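Long-range contacts in catalase (Exiguobacterium oxidotolerans, PDB 2J2M), which catalyses the breakdown of hydrogen peroxide to water and oxygen with a haem buried in each subunit of a tetramer: residues F201-N205 with D401-L405; T281-F285 with T418-Q423; V363-Q367 with D390-Q394. All coordinates share one frame; numbering follows the deposited sequence.

Overall arrangement
None of the three contacts lies at the middle of the subunit: the centres of contacts 1 and 2 are about 23 and 21 Å from the chain centre, and contact 3, at about 31 Å, is the outermost. Contact 1 is buried and joins a barrel strand to a strand that pairs with another subunit. Contact 2, partly buried, ties a barrel loop to the start of helix 422-430 and touches no other chain. Contact 3, also partly buried, lies within the long irregular chain leading to 401-405, and like contact 1 touches the third subunit. The chemistry differs: a lysine-glutamine bond and a water in contact 1, side chains gripping backbone groups in contact 2, and in contact 3 a proline packed against a tyrosine whose hydroxyl bonds the proline's own carbonyl.

Contact 1: residues F201-N205 with D401-L405; sequences FKWVN and DTQPL
Lys202 and Val204 lie on strand 201-204 of the antiparallel catalase beta-barrel and direct their side chains at 401-405. The two strands do not pair, since the CA atoms of Lys202 and Gln403 stand 9.9 Å apart; Gln403 and Pro404 join instead an antiparallel strand of the second subunit. Side chains therefore link barrel and intersubunit sheet. Lys202 comes first: extended beyond CG, it slides past Gln403 in the opposite direction and sets NZ 2.7 Å from Gln403 OE1. The C=O...N angle of 114° and a 27° tilt from the carbonyl plane show the ammonium approaching the oxygen from the flank. NZ also forms a salt bridge with Glu328, so a charged and a neutral acceptor share it. Val204 follows, with CG1 anti to the backbone N (chi1 -176°); CG1 touches both carboxylate oxygens of Asp401, nearer OD1 at 3.3 Å, and CG2 reaches only OD2, at 3.8 Å. Gln403 NE2 reaches Asp401 OD2 in a weak bond of 3.5 Å, linking both partners of the strand. At Asn205 the backbone takes over: a water donates to Asn205 O at 3.0 Å and to Asp401 OD1 at 3.3 Å.

Contact 2: residues T281-F285 with T418-Q423; sequences TKDWF and TNNFGQ
Lys282 and Gln423 carry most of this contact through bonds to the backbone of the facing segment. In the first group, Lys282, bent at chi2 and chi4, curls its ammonium over the turn 418-420. NZ donates to Thr418 O at 2.7 Å, nearly along the C=O axis at 164°, and more weakly to Asn419 O at 3.0 Å. A salt bridge to Asp279 gives the charge an anionic partner as well. The second group is a two-point grip: the Gln423 amide both accepts from and donates to Asp283. The N-H of Asp283 points almost straight (174°) at Gln423 OE1, on a lone pair in the carbonyl plane; the modelled 2.5 Å from Asp283 N to OE1 is unusually short and its exact length doubtful. Gln423 NE2 returns a bond to Asp283 O at 3.2 Å, which should restrain rotation of the amide. Apolar contact forms the third group: Phe285 CZ rests 3.7 Å from Gln423 CG, ring and amide planes 49° apart, and Lys282 CE meets Asn419 CB at 3.9 Å. Separately, the Phe285 ring takes a cation-pi contact from Arg430. A loop between barrel strands, fastened to the first turn of helix 422-430, joins the beta-barrel to the C-terminal helical domain of the catalase fold.

Contact 3: residues V363-Q367 with D390-Q394; sequences VNNYQ and DEPKQ
The backbones of Asn364 and Pro392 approach to 6.1 Å between CA atoms, both in irregular chain without helix or strand. Pro392 is wedged between Asn364 and Tyr366. Its CB lies 3.5 Å from Asn364 O and its CG 3.8 Å from Asn364 CB, while its CD meets Tyr366 CZ at 4.0 Å. Tyr366 crosses the proline ring at a slant; with CG anti to its carbonyl carbon (chi1 -61°), the side chain brings its hydroxyl to the backbone of 391-393. There OH donates to Pro392 O, which lies at the ring edge and in its plane; the modelled 2.5 Å is very short, so the exact length is doubtful. Asn386 ND2 donates to the same hydroxyl, giving it a partner in each role, and Glu391 CB closes in at 3.6 Å from Tyr366 OH. A phenylalanine here would probably keep the ring beside the proline but leave Pro392 O and Asn386 ND2 without their shared hydroxyl. Thr9 of the third subunit bonds Asn364 and Asn365, and Asn19 and Gln20 of that subunit bond Gln394. Such interlocking of a neighbour's N-terminal arm with the long irregular chain that follows helix 330-346 is characteristic of the wrapping region in catalase tetramers.

Contact 1: residues F201-N205 with D401-L405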
ATOM      1  N   PHE A 201     -23.185  22.244  14.423  1.00  6.59           N
ATOM      2  CA  PHE A 201     -22.388  21.497  15.390  1.00  6.60           C
ATOM      3  C   PHE A 201     -22.910  21.821  16.776  1.00  6.96           C
ATOM      4  O   PHE A 201     -23.900  22.589  16.928  1.00  6.87           O
ATOM      5  CB  PHE A 201     -20.905  21.873  15.272  1.00  6.79           C
ATOM      6  CG  PHE A 201     -20.254  21.345  14.035  1.00  6.66           C
ATOM      7  CD1 PHE A 201     -19.490  20.198  14.077  1.00  7.79           C
ATOM      8  CD2 PHE A 201     -20.450  21.965  12.805  1.00  8.12           C
ATOM      9  CE1 PHE A 201     -18.905  19.685  12.921  1.00  4.64           C
ATOM     10  CE2 PHE A 201     -19.867  21.447  11.654  1.00  6.33           C
ATOM     11  CZ  PHE A 201     -19.099  20.305  11.730  1.00  5.39           C
ATOM     12  N   LYS A 202     -22.278  21.219  17.786  1.00  7.27           N
ATOM     13  CA  LYS A 202     -22.605  21.522  19.174  1.00  7.90           C
ATOM     14  C   LYS A 202     -21.416  22.198  19.839  1.00  8.86           C
ATOM     15  O   LYS A 202     -20.269  21.743  19.719  1.00  9.55           O
ATOM     16  CB  LYS A 202     -22.971  20.248  19.940  1.00  7.99           C
ATOM     17  CG  LYS A 202     -24.341  19.673  19.589  1.00  8.33           C
ATOM     18  CD  LYS A 202     -24.525  18.270  20.170  1.00  7.34           C
ATOM     19  CE  LYS A 202     -26.019  17.913  20.209  1.00  8.99           C
ATOM     20  NZ  LYS A 202     -26.366  16.651  20.917  1.00  5.87           N
ATOM     21  N   TRP A 203     -21.691  23.296  20.535  1.00  9.09           N
ATOM     22  CA  TRP A 203     -20.707  23.903  21.407  1.00  8.89           C
ATOM     23  C   TRP A 203     -21.259  23.786  22.819  1.00  9.97           C
ATOM     24  O   TRP A 203     -22.449  24.070  23.065  1.00 11.01           O
ATOM     25  CB  TRP A 203     -20.505  25.355  21.028  1.00  7.99           C
ATOM     26  CG  TRP A 203     -19.617  25.593  19.820  1.00  7.66           C
ATOM     27  CD1 TRP A 203     -19.107  24.655  18.955  1.00  7.20           C
ATOM     28  CD2 TRP A 203     -19.164  26.868  19.340  1.00  7.05           C
ATOM     29  NE1 TRP A 203     -18.355  25.265  17.985  1.00  7.26           N
ATOM     30  CE2 TRP A 203     -18.367  26.622  18.195  1.00  7.88           C
ATOM     31  CE3 TRP A 203     -19.325  28.192  19.788  1.00  2.13           C
ATOM     32  CZ2 TRP A 203     -17.732  27.660  17.482  1.00  7.78           C
ATOM     33  CZ3 TRP A 203     -18.721  29.215  19.069  1.00  6.29           C
ATOM     34  CH2 TRP A 203     -17.936  28.948  17.925  1.00  6.62           C
ATOM     35  N   VAL A 204     -20.404  23.327  23.728  1.00 10.60           N
ATOM     36  CA  VAL A 204     -20.734  23.111  25.123  1.00 10.64           C
ATOM     37  C   VAL A 204     -19.842  24.058  25.925  1.00 11.50           C
ATOM     38  O   VAL A 204     -18.629  24.123  25.661  1.00 11.13           O
ATOM     39  CB  VAL A 204     -20.398  21.664  25.532  1.00 10.89           C
ATOM     40  CG1 VAL A 204     -20.823  21.383  26.967  1.00  9.13           C
ATOM     41  CG2 VAL A 204     -21.037  20.650  24.564  1.00 10.43           C
ATOM     42  N   ASN A 205     -20.424  24.802  26.879  1.00 12.23           N
ATOM     43  CA  ASN A 205     -19.614  25.670  27.759  1.00 12.86           C
ATOM     44  C   ASN A 205     -19.145  24.970  29.022  1.00 13.69           C
ATOM     45  O   ASN A 205     -19.377  23.753  29.204  1.00 13.19           O
ATOM     46  CB  ASN A 205     -20.272  27.046  28.060  1.00 12.73           C
ATOM     47  CG  ASN A 205     -21.585  26.928  28.827  1.00 11.74           C
ATOM     48  OD1 ASN A 205     -21.803  25.989  29.598  1.00  9.44           O
ATOM     49  ND2 ASN A 205     -22.470  27.878  28.595  1.00 11.30           N
ATOM     50  N   ASP A 401     -19.191  15.359  27.533  1.00 20.03           N
ATOM     51  CA  ASP A 401     -20.422  15.184  28.297  1.00 20.92           C
ATOM     52  C   ASP A 401     -21.482  14.406  27.540  1.00 19.91           C
ATOM     53  O   ASP A 401     -21.462  14.324  26.294  1.00 19.72           O
ATOM     54  CB  ASP A 401     -20.969  16.497  28.847  1.00 21.91           C
ATOM     55  CG  ASP A 401     -20.703  17.650  27.937  1.00 26.30           C
ATOM     56  OD1 ASP A 401     -19.936  18.565  28.362  1.00 29.78           O
ATOM     57  OD2 ASP A 401     -21.255  17.630  26.805  1.00 29.75           O
ATOM     58  N   THR A 402     -22.353  13.765  28.322  1.00 18.71           N
ATOM     59  CA  THR A 402     -23.533  13.088  27.798  1.00 16.87           C
ATOM     60  C   THR A 402     -24.373  14.073  26.966  1.00 16.28           C
ATOM     61  O   THR A 402     -24.392  15.266  27.231  1.00 15.74           O
ATOM     62  CB  THR A 402     -24.396  12.491  28.939  1.00 16.49           C
ATOM     63  OG1 THR A 402     -24.909  13.555  29.748  1.00 15.32           O
ATOM     64  CG2 THR A 402     -23.596  11.572  29.813  1.00 15.48           C
ATOM     65  N   GLN A 403     -25.057  13.562  25.953  1.00 16.27           N
ATOM     66  CA  GLN A 403     -26.004  14.363  25.184  1.00 16.19           C
ATOM     67  C   GLN A 403     -27.364  13.645  25.211  1.00 16.51           C
ATOM     68  O   GLN A 403     -27.403  12.461  25.525  1.00 16.43           O
ATOM     69  CB  GLN A 403     -25.484  14.536  23.760  1.00 16.24           C
ATOM     70  CG  GLN A 403     -24.393  15.597  23.596  1.00 14.33           C
ATOM     71  CD  GLN A 403     -24.873  16.985  23.983  1.00 15.22           C
ATOM     72  OE1 GLN A 403     -25.893  17.491  23.459  1.00 14.33           O
ATOM     73  NE2 GLN A 403     -24.159  17.609  24.930  1.00 13.35           N
ATOM     74  N   PRO A 404     -28.474  14.348  24.902  1.00 16.52           N
ATOM     75  CA  PRO A 404     -29.786  13.694  25.018  1.00 16.81           C
ATOM     76  C   PRO A 404     -30.122  12.744  23.889  1.00 17.02           C
ATOM     77  O   PRO A 404     -29.650  12.912  22.771  1.00 16.93           O
ATOM     78  CB  PRO A 404     -30.789  14.862  24.993  1.00 16.45           C
ATOM     79  CG  PRO A 404     -29.982  16.127  24.878  1.00 16.58           C
ATOM     80  CD  PRO A 404     -28.596  15.750  24.460  1.00 17.04           C
ATOM     81  N   LEU A 405     -30.944  11.747  24.205  1.00 17.88           N
ATOM     82  CA  LEU A 405     -31.592  10.894  23.205  1.00 18.35           C
ATOM     83  C   LEU A 405     -33.082  11.100  23.319  1.00 18.94           C
ATOM     84  O   LEU A 405     -33.614  11.124  24.441  1.00 19.67           O
ATOM     85  CB  LEU A 405     -31.309   9.432  23.480  1.00 18.20           C
ATOM     86  CG  LEU A 405     -29.962   8.852  23.122  1.00 18.31           C
ATOM     87  CD1 LEU A 405     -30.042   7.363  23.384  1.00 17.25           C
ATOM     88  CD2 LEU A 405     -29.651   9.166  21.657  1.00 15.71           C
TER
HETATM   89  O   HOH W   1     -18.401  20.981  29.952  1.00 14.84           O

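Contact 2: residues T281-F285 with T418-Q423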
ATOM      1  N   THR A 281     -29.676  20.052   3.878  1.00  8.60           N
ATOM      2  CA  THR A 281     -30.270  20.717   2.708  1.00  9.04           C
ATOM      3  C   THR A 281     -30.887  22.049   3.095  1.00  9.48           C
ATOM      4  O   THR A 281     -31.459  22.742   2.229  1.00 10.98           O
ATOM      5  CB  THR A 281     -31.350  19.856   2.004  1.00  8.79           C
ATOM      6  OG1 THR A 281     -32.332  19.453   2.954  1.00  9.00           O
ATOM      7  CG2 THR A 281     -30.748  18.591   1.349  1.00  7.73           C
ATOM      8  N   LYS A 282     -30.747  22.423   4.373  1.00  8.94           N
ATOM      9  CA  LYS A 282     -31.394  23.631   4.927  1.00  8.94           C
ATOM     10  C   LYS A 282     -30.406  24.695   5.392  1.00  8.56           C
ATOM     11  O   LYS A 282     -29.400  24.383   5.996  1.00  8.04           O
ATOM     12  CB  LYS A 282     -32.343  23.269   6.088  1.00  8.60           C
ATOM     13  CG  LYS A 282     -33.505  22.337   5.688  1.00  9.04           C
ATOM     14  CD  LYS A 282     -34.393  22.959   4.589  1.00  9.58           C
ATOM     15  CE  LYS A 282     -35.585  22.080   4.196  1.00  9.76           C
ATOM     16  NZ  LYS A 282     -35.200  20.749   3.614  1.00  9.59           N
ATOM     17  N   ASP A 283     -30.721  25.951   5.092  1.00  8.83           N
ATOM     18  CA  ASP A 283     -29.935  27.107   5.516  1.00  9.57           C
ATOM     19  C   ASP A 283     -30.576  27.781   6.736  1.00 10.03           C
ATOM     20  O   ASP A 283     -31.767  27.556   7.028  1.00  9.37           O
ATOM     21  CB  ASP A 283     -29.785  28.116   4.374  1.00  9.23           C
ATOM     22  CG  ASP A 283     -28.672  29.116   4.615  1.00 11.16           C
ATOM     23  OD1 ASP A 283     -27.995  29.038   5.670  1.00 16.06           O
ATOM     24  OD2 ASP A 283     -28.442  29.987   3.750  1.00 10.31           O
ATOM     25  N   TRP A 284     -29.757  28.551   7.463  1.00 10.26           N
ATOM     26  CA  TRP A 284     -30.209  29.367   8.589  1.00 10.89           C
ATOM     27  C   TRP A 284     -29.987  30.761   8.131  1.00 11.71           C
ATOM     28  O   TRP A 284     -28.852  31.253   8.175  1.00 12.44           O
ATOM     29  CB  TRP A 284     -29.363  29.180   9.845  1.00 10.12           C
ATOM     30  CG  TRP A 284     -29.442  27.876  10.523  1.00  8.83           C
ATOM     31  CD1 TRP A 284     -30.088  26.745  10.097  1.00  9.31           C
ATOM     32  CD2 TRP A 284     -28.811  27.541  11.753  1.00  8.89           C
ATOM     33  NE1 TRP A 284     -29.895  25.718  11.003  1.00  8.19           N
ATOM     34  CE2 TRP A 284     -29.123  26.185  12.033  1.00  8.65           C
ATOM     35  CE3 TRP A 284     -28.038  28.262  12.678  1.00  8.80           C
ATOM     36  CZ2 TRP A 284     -28.661  25.535  13.178  1.00  8.16           C
ATOM     37  CZ3 TRP A 284     -27.575  27.612  13.813  1.00  8.51           C
ATOM     38  CH2 TRP A 284     -27.886  26.261  14.048  1.00  8.98           C
ATOM     39  N   PHE A 285     -31.059  31.391   7.679  1.00 12.38           N
ATOM     40  CA  PHE A 285     -30.976  32.734   7.132  1.00 13.45           C
ATOM     41  C   PHE A 285     -30.500  33.699   8.208  1.00 14.22           C
ATOM     42  O   PHE A 285     -30.894  33.568   9.362  1.00 13.12           O
ATOM     43  CB  PHE A 285     -32.330  33.154   6.563  1.00 12.83           C
ATOM     44  CG  PHE A 285     -32.814  32.285   5.430  1.00 13.07           C
ATOM     45  CD1 PHE A 285     -34.085  31.719   5.466  1.00 12.70           C
ATOM     46  CD2 PHE A 285     -32.012  32.049   4.308  1.00 12.59           C
ATOM     47  CE1 PHE A 285     -34.569  30.934   4.382  1.00 12.99           C
ATOM     48  CE2 PHE A 285     -32.477  31.250   3.246  1.00 13.42           C
ATOM     49  CZ  PHE A 285     -33.762  30.696   3.285  1.00 12.65           C
ATOM     50  N   THR A 418     -39.261  17.098   5.871  1.00 19.36           N
ATOM     51  CA  THR A 418     -38.268  17.154   4.816  1.00 18.13           C
ATOM     52  C   THR A 418     -38.272  18.487   4.133  1.00 17.34           C
ATOM     53  O   THR A 418     -37.223  19.020   3.840  1.00 17.32           O
ATOM     54  CB  THR A 418     -38.502  16.039   3.803  1.00 18.56           C
ATOM     55  OG1 THR A 418     -39.881  16.081   3.378  1.00 17.10           O
ATOM     56  CG2 THR A 418     -38.170  14.677   4.467  1.00 16.87           C
ATOM     57  N   ASN A 419     -39.458  19.027   3.886  1.00 16.97           N
ATOM     58  CA  ASN A 419     -39.594  20.345   3.272  1.00 16.46           C
ATOM     59  C   ASN A 419     -38.570  20.514   2.133  1.00 15.96           C
ATOM     60  O   ASN A 419     -37.698  21.403   2.171  1.00 15.71           O
ATOM     61  CB  ASN A 419     -39.453  21.429   4.350  1.00 16.65           C
ATOM     62  CG  ASN A 419     -39.847  22.799   3.862  1.00 18.42           C
ATOM     63  OD1 ASN A 419     -40.197  22.999   2.691  1.00 20.34           O
ATOM     64  ND2 ASN A 419     -39.796  23.761   4.761  1.00 20.18           N
ATOM     65  N   ASN A 420     -38.691  19.635   1.137  1.00 14.87           N
ATOM     66  CA  ASN A 420     -37.767  19.561  -0.000  1.00 14.56           C
ATOM     67  C   ASN A 420     -37.766  20.776  -0.937  1.00 14.18           C
ATOM     68  O   ASN A 420     -36.766  21.017  -1.645  1.00 14.03           O
ATOM     69  CB  ASN A 420     -38.046  18.290  -0.833  1.00 14.31           C
ATOM     70  CG  ASN A 420     -37.571  17.014  -0.144  1.00 13.97           C
ATOM     71  OD1 ASN A 420     -36.674  17.037   0.705  1.00 13.99           O
ATOM     72  ND2 ASN A 420     -38.161  15.893  -0.519  1.00 12.15           N
ATOM     73  N   PHE A 421     -38.875  21.521  -0.940  1.00 13.43           N
ATOM     74  CA  PHE A 421     -39.145  22.556  -1.953  1.00 12.86           C
ATOM     75  C   PHE A 421     -39.404  23.945  -1.357  1.00 12.96           C
ATOM     76  O   PHE A 421     -39.228  24.967  -2.030  1.00 12.95           O
ATOM     77  CB  PHE A 421     -40.345  22.142  -2.827  1.00 12.45           C
ATOM     78  CG  PHE A 421     -40.228  20.753  -3.409  1.00 11.42           C
ATOM     79  CD1 PHE A 421     -39.322  20.481  -4.435  1.00  9.85           C
ATOM     80  CD2 PHE A 421     -41.021  19.719  -2.928  1.00 11.53           C
ATOM     81  CE1 PHE A 421     -39.206  19.210  -4.971  1.00 10.26           C
ATOM     82  CE2 PHE A 421     -40.903  18.423  -3.449  1.00 11.39           C
ATOM     83  CZ  PHE A 421     -40.001  18.167  -4.474  1.00 10.53           C
ATOM     84  N   GLY A 422     -39.817  23.969  -0.092  1.00 13.34           N
ATOM     85  CA  GLY A 422     -40.271  25.189   0.565  1.00 13.13           C
ATOM     86  C   GLY A 422     -39.133  26.158   0.753  1.00 13.58           C
ATOM     87  O   GLY A 422     -39.236  27.328   0.353  1.00 14.30           O
ATOM     88  N   GLN A 423     -38.035  25.693   1.353  1.00 13.18           N
ATOM     89  CA  GLN A 423     -36.917  26.604   1.588  1.00 12.68           C
ATOM     90  C   GLN A 423     -36.198  27.000   0.285  1.00 12.63           C
ATOM     91  O   GLN A 423     -35.782  28.166   0.117  1.00 12.42           O
ATOM     92  CB  GLN A 423     -35.939  26.087   2.643  1.00 11.77           C
ATOM     93  CG  GLN A 423     -34.947  27.201   2.973  1.00 11.73           C
ATOM     94  CD  GLN A 423     -33.981  26.872   4.074  1.00 10.99           C
ATOM     95  OE1 GLN A 423     -32.849  26.465   3.804  1.00 10.52           O
ATOM     96  NE2 GLN A 423     -34.404  27.066   5.316  1.00  7.14           N
TER

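Contact 3: residues V363-Q367 with D390-Q394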
ATOM      1  N   VAL A 363       1.522  14.934  21.683  1.00 16.03           N
ATOM      2  CA  VAL A 363       0.712  13.716  21.534  1.00 15.02           C
ATOM      3  C   VAL A 363       1.335  12.687  22.439  1.00 14.23           C
ATOM      4  O   VAL A 363       2.507  12.375  22.279  1.00 13.97           O
ATOM      5  CB  VAL A 363       0.712  13.178  20.063  1.00 15.20           C
ATOM      6  CG1 VAL A 363      -0.029  11.816  19.962  1.00 14.27           C
ATOM      7  CG2 VAL A 363       0.100  14.207  19.117  1.00 14.32           C
ATOM      8  N   ASN A 364       0.570  12.191  23.401  1.00 13.69           N
ATOM      9  CA  ASN A 364       1.083  11.208  24.360  1.00 13.73           C
ATOM     10  C   ASN A 364       0.097  10.084  24.553  1.00 13.38           C
ATOM     11  O   ASN A 364      -0.889  10.237  25.289  1.00 13.25           O
ATOM     12  CB  ASN A 364       1.368  11.860  25.720  1.00 14.06           C
ATOM     13  CG  ASN A 364       2.585  12.755  25.689  1.00 16.05           C
ATOM     14  OD1 ASN A 364       3.701  12.287  25.429  1.00 17.89           O
ATOM     15  ND2 ASN A 364       2.382  14.060  25.936  1.00 15.97           N
ATOM     16  N   ASN A 365       0.351   8.956  23.886  1.00 12.96           N
ATOM     17  CA  ASN A 365      -0.527   7.793  24.034  1.00 11.67           C
ATOM     18  C   ASN A 365       0.133   6.437  23.832  1.00 11.40           C
ATOM     19  O   ASN A 365       1.348   6.327  23.673  1.00 10.86           O
ATOM     20  CB  ASN A 365      -1.797   7.944  23.186  1.00 11.68           C
ATOM     21  CG  ASN A 365      -1.521   8.082  21.704  1.00 11.58           C
ATOM     22  OD1 ASN A 365      -0.598   7.462  21.159  1.00 12.47           O
ATOM     23  ND2 ASN A 365      -2.349   8.879  21.032  1.00  8.98           N
ATOM     24  N   TYR A 366      -0.712   5.412  23.814  1.00 11.26           N
ATOM     25  CA  TYR A 366      -0.299   4.028  23.806  1.00 10.40           C
ATOM     26  C   TYR A 366      -0.414   3.365  22.431  1.00 10.37           C
ATOM     27  O   TYR A 366      -0.243   2.149  22.327  1.00 10.53           O
ATOM     28  CB  TYR A 366      -1.142   3.292  24.843  1.00 10.73           C
ATOM     29  CG  TYR A 366      -0.912   3.851  26.225  1.00 10.46           C
ATOM     30  CD1 TYR A 366      -1.709   4.893  26.720  1.00 12.83           C
ATOM     31  CD2 TYR A 366       0.130   3.386  27.015  1.00  9.77           C
ATOM     32  CE1 TYR A 366      -1.482   5.420  27.995  1.00 13.39           C
ATOM     33  CE2 TYR A 366       0.367   3.911  28.285  1.00 11.01           C
ATOM     34  CZ  TYR A 366      -0.438   4.911  28.766  1.00 10.53           C
ATOM     35  OH  TYR A 366      -0.195   5.434  29.987  1.00  8.32           O
ATOM     36  N   GLN A 367      -0.704   4.160  21.392  1.00  9.20           N
ATOM     37  CA  GLN A 367      -0.724   3.677  20.016  1.00  9.45           C
ATOM     38  C   GLN A 367       0.710   3.434  19.530  1.00  9.59           C
ATOM     39  O   GLN A 367       1.643   4.170  19.903  1.00  9.68           O
ATOM     40  CB  GLN A 367      -1.424   4.673  19.083  1.00  9.15           C
ATOM     41  CG  GLN A 367      -2.892   4.875  19.361  1.00  9.11           C
ATOM     42  CD  GLN A 367      -3.530   5.866  18.402  1.00 10.26           C
ATOM     43  OE1 GLN A 367      -3.056   6.056  17.297  1.00 10.54           O
ATOM     44  NE2 GLN A 367      -4.629   6.491  18.825  1.00 12.42           N
ATOM     45  N   ASP A 390       4.279   8.097  35.826  1.00 22.38           N
ATOM     46  CA  ASP A 390       4.790   9.065  34.863  1.00 22.93           C
ATOM     47  C   ASP A 390       4.429   8.792  33.402  1.00 21.84           C
ATOM     48  O   ASP A 390       4.824   9.551  32.511  1.00 21.94           O
ATOM     49  CB  ASP A 390       6.301   9.294  35.033  1.00 23.47           C
ATOM     50  CG  ASP A 390       7.134   8.044  34.743  1.00 28.87           C
ATOM     51  OD1 ASP A 390       6.640   6.903  34.988  1.00 33.64           O
ATOM     52  OD2 ASP A 390       8.312   8.195  34.293  1.00 32.32           O
ATOM     53  N   GLU A 391       3.649   7.746  33.142  1.00 20.41           N
ATOM     54  CA  GLU A 391       3.142   7.537  31.770  1.00 19.00           C
ATOM     55  C   GLU A 391       1.813   8.283  31.569  1.00 17.61           C
ATOM     56  O   GLU A 391       1.213   8.759  32.546  1.00 17.42           O
ATOM     57  CB  GLU A 391       3.045   6.043  31.411  1.00 18.79           C
ATOM     58  CG  GLU A 391       4.389   5.276  31.478  1.00 19.89           C
ATOM     59  CD  GLU A 391       5.488   5.780  30.518  1.00 21.16           C
ATOM     60  OE1 GLU A 391       6.645   5.864  30.963  1.00 22.34           O
ATOM     61  OE2 GLU A 391       5.232   6.074  29.327  1.00 21.47           O
ATOM     62  N   PRO A 392       1.375   8.450  30.302  1.00 16.58           N
ATOM     63  CA  PRO A 392       0.127   9.195  30.039  1.00 15.27           C
ATOM     64  C   PRO A 392      -1.132   8.662  30.758  1.00 14.46           C
ATOM     65  O   PRO A 392      -1.435   7.460  30.710  1.00 14.41           O
ATOM     66  CB  PRO A 392      -0.034   9.077  28.521  1.00 15.38           C
ATOM     67  CG  PRO A 392       1.330   8.794  27.992  1.00 14.94           C
ATOM     68  CD  PRO A 392       2.030   8.006  29.050  1.00 16.26           C
ATOM     69  N   LYS A 393      -1.860   9.564  31.409  1.00 13.08           N
ATOM     70  CA  LYS A 393      -3.106   9.219  32.082  1.00 12.53           C
ATOM     71  C   LYS A 393      -4.271  10.056  31.565  1.00 12.38           C
ATOM     72  O   LYS A 393      -4.091  11.203  31.155  1.00 11.18           O
ATOM     73  CB  LYS A 393      -2.988   9.390  33.619  1.00 12.15           C
ATOM     74  CG  LYS A 393      -1.781   8.657  34.290  1.00 12.67           C
ATOM     75  CD  LYS A 393      -1.904   7.116  34.238  1.00 11.84           C
ATOM     76  CE  LYS A 393      -0.524   6.491  34.236  1.00 12.36           C
ATOM     77  NZ  LYS A 393      -0.577   5.076  34.731  1.00 12.96           N
ATOM     78  N   GLN A 394      -5.468   9.473  31.611  1.00 12.60           N
ATOM     79  CA  GLN A 394      -6.703  10.200  31.316  1.00 13.53           C
ATOM     80  C   GLN A 394      -6.922  11.364  32.293  1.00 13.34           C
ATOM     81  O   GLN A 394      -6.559  11.271  33.444  1.00 12.86           O
ATOM     82  CB  GLN A 394      -7.920   9.262  31.344  1.00 13.10           C
ATOM     83  CG  GLN A 394      -8.235   8.636  32.708  1.00 13.89           C
ATOM     84  CD  GLN A 394      -9.372   7.626  32.632  1.00 15.79           C
ATOM     85  OE1 GLN A 394      -9.557   6.946  31.613  1.00 16.85           O
ATOM     86  NE2 GLN A 394     -10.146   7.523  33.712  1.00 17.01           N
TER